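Local coordinates for protein silicatein alpha (Tethya aurantium, PDB 6ZQ3) that probably promotes silica deposition in sponge spicules and belongs to the papain-like cysteine peptidases, this chain being the mature enzyme, at residues Ala28-Gly33 and Pro133-Ile138; Asn143-Tyr148 and Asn185-Asn190. All blocks are in the same frame, centred on the assembly; numbering follows the deposited sequence.

Contact 1. Residues Ala28-Gly33 and Pro133-Ile138; sequences AFSAMG and PVAVAI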
ATOM      1  N   ALA A  28      -6.066  -2.521  -2.673  1.00 36.01           N
ATOM      2  CA  ALA A  28      -6.665  -2.492  -1.343  1.00 36.89           C
ATOM      3  C   ALA A  28      -5.660  -2.661  -0.268  1.00 38.77           C
ATOM      4  O   ALA A  28      -5.765  -2.021   0.766  1.00 44.16           O
ATOM      5  CB  ALA A  28      -7.694  -3.613  -1.195  1.00 37.90           C
ATOM      6  N   PHE A  29      -4.733  -3.602  -0.472  1.00 39.23           N
ATOM      7  CA  PHE A  29      -3.759  -3.927   0.547  1.00 36.61           C
ATOM      8  C   PHE A  29      -2.849  -2.745   0.655  1.00 36.17           C
ATOM      9  O   PHE A  29      -2.522  -2.330   1.737  1.00 35.20           O
ATOM     10  CB  PHE A  29      -2.982  -5.197   0.213  1.00 37.44           C
ATOM     11  CG  PHE A  29      -3.715  -6.475   0.569  1.00 36.62           C
ATOM     12  CD1 PHE A  29      -4.570  -7.069  -0.332  1.00 36.31           C
ATOM     13  CD2 PHE A  29      -3.547  -7.058   1.802  1.00 36.06           C
ATOM     14  CE1 PHE A  29      -5.236  -8.231  -0.024  1.00 35.96           C
ATOM     15  CE2 PHE A  29      -4.226  -8.208   2.136  1.00 38.46           C
ATOM     16  CZ  PHE A  29      -5.073  -8.804   1.214  1.00 37.29           C
ATOM     17  N   SER A  30      -2.459  -2.200  -0.484  1.00 36.31           N
ATOM     18  CA  SER A  30      -1.614  -1.013  -0.511  1.00 39.34           C
ATOM     19  C   SER A  30      -2.267   0.233   0.150  1.00 45.54           C
ATOM     20  O   SER A  30      -1.589   0.984   0.869  1.00 47.68           O
ATOM     21  CB  SER A  30      -1.270  -0.681  -1.952  1.00 38.97           C
ATOM     22  OG  SER A  30      -0.660   0.586  -2.013  1.00 47.61           O
ATOM     23  N   ALA A  31      -3.564   0.448  -0.101  1.00 40.26           N
ATOM     24  CA  ALA A  31      -4.278   1.585   0.472  1.00 42.37           C
ATOM     25  C   ALA A  31      -4.452   1.505   1.991  1.00 44.08           C
ATOM     26  O   ALA A  31      -4.221   2.507   2.686  1.00 40.08           O
ATOM     27  CB  ALA A  31      -5.628   1.749  -0.197  1.00 42.84           C
ATOM     28  N   MET A  32      -4.831   0.316   2.482  1.00 45.82           N
ATOM     29  CA  MET A  32      -5.015   0.037   3.914  1.00 44.36           C
ATOM     30  C   MET A  32      -3.735   0.120   4.700  1.00 45.47           C
ATOM     31  O   MET A  32      -3.732   0.576   5.845  1.00 50.81           O
ATOM     32  CB  MET A  32      -5.614  -1.357   4.103  1.00 49.20           C
ATOM     33  CG  MET A  32      -7.047  -1.464   3.612  1.00 55.31           C
ATOM     34  SD  MET A  32      -8.180  -0.301   4.441  1.00 71.31           S
ATOM     35  CE  MET A  32      -8.025   1.183   3.442  1.00 66.16           C
ATOM     36  N   GLY A  33      -2.652  -0.336   4.077  1.00 42.07           N
ATOM     37  CA  GLY A  33      -1.327  -0.238   4.623  1.00 38.95           C
ATOM     38  C   GLY A  33      -0.917   1.184   4.948  1.00 44.50           C
ATOM     39  O   GLY A  33      -0.496   1.461   6.084  1.00 47.17           O
ATOM     40  N   PRO A 133       4.054   5.880   5.963  1.00 44.09           N
ATOM     41  CA  PRO A 133       4.033   4.925   4.863  1.00 42.38           C
ATOM     42  C   PRO A 133       3.154   5.420   3.722  1.00 42.97           C
ATOM     43  O   PRO A 133       2.043   5.896   3.972  1.00 49.90           O
ATOM     44  CB  PRO A 133       3.435   3.674   5.502  1.00 42.03           C
ATOM     45  CG  PRO A 133       3.755   3.792   6.958  1.00 40.67           C
ATOM     46  CD  PRO A 133       3.739   5.251   7.260  1.00 40.03           C
ATOM     47  N   VAL A 134       3.660   5.310   2.494  1.00 41.39           N
ATOM     48  CA  VAL A 134       3.030   5.851   1.296  1.00 39.32           C
ATOM     49  C   VAL A 134       2.653   4.728   0.344  1.00 39.95           C
ATOM     50  O   VAL A 134       3.455   3.848   0.049  1.00 46.87           O
ATOM     51  CB  VAL A 134       3.979   6.826   0.589  1.00 40.87           C
ATOM     52  CG1 VAL A 134       3.375   7.404  -0.691  1.00 42.61           C
ATOM     53  CG2 VAL A 134       4.325   7.952   1.540  1.00 44.48           C
ATOM     54  N   ALA A 135       1.427   4.773  -0.146  1.00 39.23           N
ATOM     55  CA  ALA A 135       0.952   3.798  -1.070  1.00 41.14           C
ATOM     56  C   ALA A 135       1.512   4.174  -2.428  1.00 42.99           C
ATOM     57  O   ALA A 135       1.469   5.337  -2.827  1.00 38.65           O
ATOM     58  CB  ALA A 135      -0.560   3.785  -1.079  1.00 43.65           C
ATOM     59  N   VAL A 136       2.102   3.185  -3.095  1.00 47.20           N
ATOM     60  CA  VAL A 136       2.593   3.320  -4.468  1.00 47.30           C
ATOM     61  C   VAL A 136       2.092   2.188  -5.380  1.00 47.14           C
ATOM     62  O   VAL A 136       1.574   1.176  -4.916  1.00 44.55           O
ATOM     63  CB  VAL A 136       4.129   3.315  -4.514  1.00 47.43           C
ATOM     64  CG1 VAL A 136       4.716   4.411  -3.628  1.00 44.36           C
ATOM     65  CG2 VAL A 136       4.676   1.931  -4.146  1.00 50.00           C
ATOM     66  N   ALA A 137       2.256   2.385  -6.680  1.00 49.08           N
ATOM     67  CA  ALA A 137       2.093   1.328  -7.674  1.00 51.24           C
ATOM     68  C   ALA A 137       3.299   1.271  -8.611  1.00 54.11           C
ATOM     69  O   ALA A 137       3.907   2.294  -8.953  1.00 50.25           O
ATOM     70  CB  ALA A 137       0.841   1.541  -8.488  1.00 51.67           C
ATOM     71  N   ILE A 138       3.620   0.061  -9.048  1.00 57.63           N
ATOM     72  CA  ILE A 138       4.785  -0.160  -9.892  1.00 56.90           C
ATOM     73  C   ILE A 138       4.446  -1.039 -11.067  1.00 59.75           C
ATOM     74  O   ILE A 138       3.334  -1.593 -11.169  1.00 59.06           O
ATOM     75  CB  ILE A 138       5.926  -0.824  -9.119  1.00 54.59           C
ATOM     76  CG1 ILE A 138       5.490  -2.193  -8.608  1.00 57.01           C
ATOM     77  CG2 ILE A 138       6.372   0.062  -7.963  1.00 53.53           C
ATOM     78  CD1 ILE A 138       6.613  -2.934  -7.932  1.00 63.29           C
TER

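Contact 2. Residues Asn143-Tyr148 and Asn185-Asn190; sequences NAFRFY and NSWGEN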
ATOM      1  N   ASN A 143       9.687 -11.204 -14.595  1.00 57.40           N
ATOM      2  CA  ASN A 143       9.810 -12.459 -13.913  1.00 54.80           C
ATOM      3  C   ASN A 143      10.719 -12.290 -12.695  1.00 50.23           C
ATOM      4  O   ASN A 143      10.669 -13.064 -11.732  1.00 43.77           O
ATOM      5  CB  ASN A 143      10.377 -13.464 -14.894  1.00 62.63           C
ATOM      6  CG  ASN A 143      10.022 -14.888 -14.547  1.00 70.89           C
ATOM      7  OD1 ASN A 143       8.915 -15.161 -14.101  1.00 74.00           O
ATOM      8  ND2 ASN A 143      10.961 -15.816 -14.781  1.00 73.84           N
ATOM      9  N   ALA A 144      11.549 -11.255 -12.742  1.00 48.37           N
ATOM     10  CA  ALA A 144      12.491 -10.982 -11.668  1.00 52.37           C
ATOM     11  C   ALA A 144      11.759 -10.485 -10.439  1.00 53.14           C
ATOM     12  O   ALA A 144      12.101 -10.862  -9.298  1.00 51.04           O
ATOM     13  CB  ALA A 144      13.538  -9.966 -12.124  1.00 53.79           C
ATOM     14  N   PHE A 145      10.766  -9.626 -10.682  1.00 50.09           N
ATOM     15  CA  PHE A 145       9.852  -9.196  -9.631  1.00 47.36           C
ATOM     16  C   PHE A 145       8.949 -10.333  -9.153  1.00 42.48           C
ATOM     17  O   PHE A 145       8.828 -10.616  -7.959  1.00 40.83           O
ATOM     18  CB  PHE A 145       8.958  -8.051 -10.119  1.00 50.98           C
ATOM     19  CG  PHE A 145       8.150  -7.444  -9.008  1.00 50.29           C
ATOM     20  CD1 PHE A 145       8.710  -6.463  -8.199  1.00 44.83           C
ATOM     21  CD2 PHE A 145       6.869  -7.921  -8.713  1.00 46.48           C
ATOM     22  CE1 PHE A 145       8.000  -5.947  -7.158  1.00 45.23           C
ATOM     23  CE2 PHE A 145       6.162  -7.397  -7.669  1.00 42.43           C
ATOM     24  CZ  PHE A 145       6.723  -6.414  -6.895  1.00 44.79           C
ATOM     25  N   ARG A 146       8.293 -10.969 -10.100  1.00 39.71           N
ATOM     26  CA  ARG A 146       7.412 -12.073  -9.790  1.00 44.92           C
ATOM     27  C   ARG A 146       8.113 -13.086  -8.917  1.00 45.63           C
ATOM     28  O   ARG A 146       7.528 -13.598  -7.988  1.00 47.65           O
ATOM     29  CB  ARG A 146       6.946 -12.692 -11.103  1.00 53.15           C
ATOM     30  CG  ARG A 146       5.825 -13.714 -11.008  1.00 62.10           C
ATOM     31  CD  ARG A 146       6.359 -15.106 -11.273  1.00 72.64           C
ATOM     32  NE  ARG A 146       5.455 -16.002 -11.999  1.00 80.55           N
ATOM     33  CZ  ARG A 146       4.321 -16.500 -11.516  1.00 84.57           C
ATOM     34  NH1 ARG A 146       3.880 -16.146 -10.315  1.00 89.52           N
ATOM     35  NH2 ARG A 146       3.608 -17.333 -12.257  1.00 83.09           N
ATOM     36  N   PHE A 147       9.394 -13.328  -9.191  1.00 51.81           N
ATOM     37  CA  PHE A 147      10.227 -14.240  -8.394  1.00 53.84           C
ATOM     38  C   PHE A 147      11.378 -13.588  -7.630  1.00 51.65           C
ATOM     39  O   PHE A 147      12.380 -14.224  -7.385  1.00 49.24           O
ATOM     40  CB  PHE A 147      10.798 -15.321  -9.305  1.00 50.90           C
ATOM     41  CG  PHE A 147       9.752 -16.232  -9.866  1.00 50.30           C
ATOM     42  CD1 PHE A 147       8.952 -16.979  -9.009  1.00 50.46           C
ATOM     43  CD2 PHE A 147       9.569 -16.347 -11.247  1.00 48.35           C
ATOM     44  CE1 PHE A 147       7.976 -17.823  -9.509  1.00 53.42           C
ATOM     45  CE2 PHE A 147       8.621 -17.195 -11.758  1.00 48.26           C
ATOM     46  CZ  PHE A 147       7.817 -17.931 -10.895  1.00 55.87           C
ATOM     47  N   TYR A 148      11.228 -12.341  -7.222  1.00 52.17           N
ATOM     48  CA  TYR A 148      12.247 -11.693  -6.398  1.00 52.49           C
ATOM     49  C   TYR A 148      12.429 -12.431  -5.093  1.00 51.06           C
ATOM     50  O   TYR A 148      11.441 -12.816  -4.477  1.00 62.40           O
ATOM     51  CB  TYR A 148      11.837 -10.261  -6.115  1.00 51.72           C
ATOM     52  CG  TYR A 148      12.607  -9.584  -5.010  1.00 49.26           C
ATOM     53  CD1 TYR A 148      12.200  -9.702  -3.689  1.00 49.29           C
ATOM     54  CD2 TYR A 148      13.706  -8.789  -5.285  1.00 47.58           C
ATOM     55  CE1 TYR A 148      12.876  -9.062  -2.659  1.00 46.21           C
ATOM     56  CE2 TYR A 148      14.392  -8.145  -4.266  1.00 47.43           C
ATOM     57  CZ  TYR A 148      13.968  -8.285  -2.954  1.00 45.28           C
ATOM     58  OH  TYR A 148      14.639  -7.656  -1.927  1.00 48.19           O
ATOM     59  N   ASN A 185       5.088  -5.795   0.279  1.00 38.28           N
ATOM     60  CA  ASN A 185       4.152  -6.444  -0.666  1.00 38.31           C
ATOM     61  C   ASN A 185       3.102  -7.221   0.141  1.00 38.20           C
ATOM     62  O   ASN A 185       3.152  -7.276   1.378  1.00 38.60           O
ATOM     63  CB  ASN A 185       4.911  -7.397  -1.625  1.00 36.56           C
ATOM     64  CG  ASN A 185       4.251  -7.536  -2.982  1.00 40.12           C
ATOM     65  OD1 ASN A 185       3.142  -7.042  -3.220  1.00 42.61           O
ATOM     66  ND2 ASN A 185       4.929  -8.217  -3.894  1.00 43.32           N
ATOM     67  N   SER A 186       2.154  -7.817  -0.559  1.00 37.61           N
ATOM     68  CA  SER A 186       1.100  -8.566   0.076  1.00 39.19           C
ATOM     69  C   SER A 186       0.993  -9.903  -0.644  1.00 45.84           C
ATOM     70  O   SER A 186      -0.107 -10.348  -1.011  1.00 45.26           O
ATOM     71  CB  SER A 186      -0.220  -7.769   0.010  1.00 41.00           C
ATOM     72  OG  SER A 186      -0.494  -7.288  -1.312  1.00 38.87           O
ATOM     73  N   TRP A 187       2.162 -10.529  -0.860  1.00 51.67           N
ATOM     74  CA  TRP A 187       2.255 -11.898  -1.396  1.00 50.99           C
ATOM     75  C   TRP A 187       2.745 -12.828  -0.312  1.00 47.97           C
ATOM     76  O   TRP A 187       3.225 -13.905  -0.594  1.00 51.72           O
ATOM     77  CB  TRP A 187       3.164 -11.973  -2.642  1.00 51.21           C
ATOM     78  CG  TRP A 187       2.555 -11.285  -3.816  1.00 52.72           C
ATOM     79  CD1 TRP A 187       1.268 -10.883  -3.934  1.00 54.74           C
ATOM     80  CD2 TRP A 187       3.199 -10.930  -5.051  1.00 55.41           C
ATOM     81  NE1 TRP A 187       1.065 -10.289  -5.150  1.00 60.05           N
ATOM     82  CE2 TRP A 187       2.232 -10.315  -5.862  1.00 57.66           C
ATOM     83  CE3 TRP A 187       4.498 -11.075  -5.552  1.00 55.51           C
ATOM     84  CZ2 TRP A 187       2.523  -9.833  -7.144  1.00 58.81           C
ATOM     85  CZ3 TRP A 187       4.785 -10.600  -6.822  1.00 52.43           C
ATOM     86  CH2 TRP A 187       3.802  -9.999  -7.606  1.00 57.70           C
ATOM     87  N   GLY A 188       2.592 -12.416   0.937  1.00 44.63           N
ATOM     88  CA  GLY A 188       2.887 -13.290   2.044  1.00 46.65           C
ATOM     89  C   GLY A 188       4.374 -13.372   2.282  1.00 47.73           C
ATOM     90  O   GLY A 188       5.180 -12.825   1.506  1.00 46.98           O
ATOM     91  N   GLU A 189       4.729 -14.033   3.381  1.00 46.80           N
ATOM     92  CA  GLU A 189       6.080 -13.932   3.941  1.00 52.01           C
ATOM     93  C   GLU A 189       7.130 -14.714   3.139  1.00 51.98           C
ATOM     94  O   GLU A 189       8.322 -14.430   3.230  1.00 56.32           O
ATOM     95  CB  GLU A 189       6.076 -14.374   5.417  1.00 52.10           C
ATOM     96  N   ASN A 190       6.686 -15.684   2.344  1.00 54.86           N
ATOM     97  CA  ASN A 190       7.590 -16.496   1.526  1.00 50.92           C
ATOM     98  C   ASN A 190       8.038 -15.843   0.221  1.00 51.61           C
ATOM     99  O   ASN A 190       8.700 -16.501  -0.565  1.00 61.02           O
ATOM    100  CB  ASN A 190       6.920 -17.829   1.152  1.00 54.20           C
ATOM    101  CG  ASN A 190       6.565 -18.690   2.357  1.00 53.40           C
ATOM    102  OD1 ASN A 190       5.551 -19.372   2.333  1.00 54.87           O
ATOM    103  ND2 ASN A 190       7.384 -18.663   3.403  1.00 51.30           N
TER

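Contact 1. Residues Ala28-Gly33 and Pro133-Ile138
Ser-30 and Ala-135 meet in a small, buried helix-on-strand contact at the very centre of the chain, where helix 26-43, the long central helix of the papain fold, lies against strand 134-138 of the barrel-like domain. The two segments bury 149 Å² together, and their backbones come closest at this pair, with CA of Ser-30 and CA of Ala-135 5.5 Å apart. So near an approach suits the short side chains on both sides. The methyl group CB of Ala-135 faces the helix and meets Ser-30 twice: at the hydroxyl, 3.3 Å from OG, and at the backbone, 3.6 Å from the carbonyl O. One methyl is therefore set against two polar atoms of a single residue.

The hydroxyl itself has a partner on the next strand. With OG turned away from the backbone N (chi1 170°) and lying beside the carbonyl carbon, Ser-30 points at the barrel domain and donates a hydrogen bond to the main-chain O of Met-167, which satisfies a buried polar group at the domain interface. Val-136 O is the nearest backbone oxygen of strand 134-138 to OG, but at 3.7 Å it is only a neighbour.

Strand alternation turns Val-134 and Val-136 to the far side, where they pack on Ile-116 and Ile-169. Strand 134-138 pairs antiparallel with strand 165-173, Val-136 bonding through its backbone to Met-167, while Met-71 of helix 71-80 touches both Ser-30 and Ala-135 and helix 51-57 packs against Ala-28 and Met-32.

Contact 2. Residues Asn143-Tyr148 and Asn185-Asn190
Phe-145 and Trp-187 make an aromatic contact in the barrel-like domain of the papain fold, joining the short helix 143-146 to the loop between strands 180-184 and 196-200. The ring of Phe-145 and the six-membered ring of Trp-187 are 5.5 Å apart between centroids, with planes inclined at 73°, an oblique pairing. Phe-145 CE2 carries it, lying 3.5 Å from Trp-187 CH2 and 3.6 Å from Trp-187 CZ3; CH2 comes in at the edge of the phenyl ring, near its plane. The phenylalanine starts out across the contact rather than at it, and the anti placement of CG relative to the backbone N (chi1 -171°) brings the CD2-CE2 side of the ring to the indole. Trp-191 meets both rings and so completes an aromatic cluster.

The polar part involves Asn-185, whose ND2 sits 3.3 Å above the plane of the Trp-187 ring, displaced toward its rim, and 3.9 Å from Phe-145 CZ, the amide and phenyl planes being 53° apart. With an alanine in place of Phe-145, the CZ3-CH2 rim of Trp-187 would probably lose its apolar neighbour and a gap would open next to the Asn-185 amide. Arg-146 takes part through its backbone: its carbonyl O is near Trp-187 CZ3 but accepts a hydrogen bond from Trp-191 NE1.

The other end of the Asn-185 amide faces His-165, whose ring also meets Trp-187, consistent with the His-Asn pair of papain-like peptidases and the tryptophan beside it. Asn-185 OD1 bonds to His-165 NE2 and receives a second, weak bond from Ser-186 N at 2.9 Å.

From the N terminus, helix 26-43 comes first, and contact 1 closes a loop of 99 residues that includes helices 51-57, 71-80 and 121-130 before strand 134-138 returns to its flank. The next element is helix 143-146, where contact 2 opens; it closes 36 residues later, after strands 165-173 and 180-184. The two loops follow in series, neither nested nor crossed. Contact 1 joins the central helix to the barrel-like domain, whereas contact 2 lies within that domain. Although their centres are about 15 Å apart, they touch: Ile-138 CD1 packs 3.4 Å from Phe-145 CE1, and Phe-29 CB 3.6 Å from Ser-186 OG.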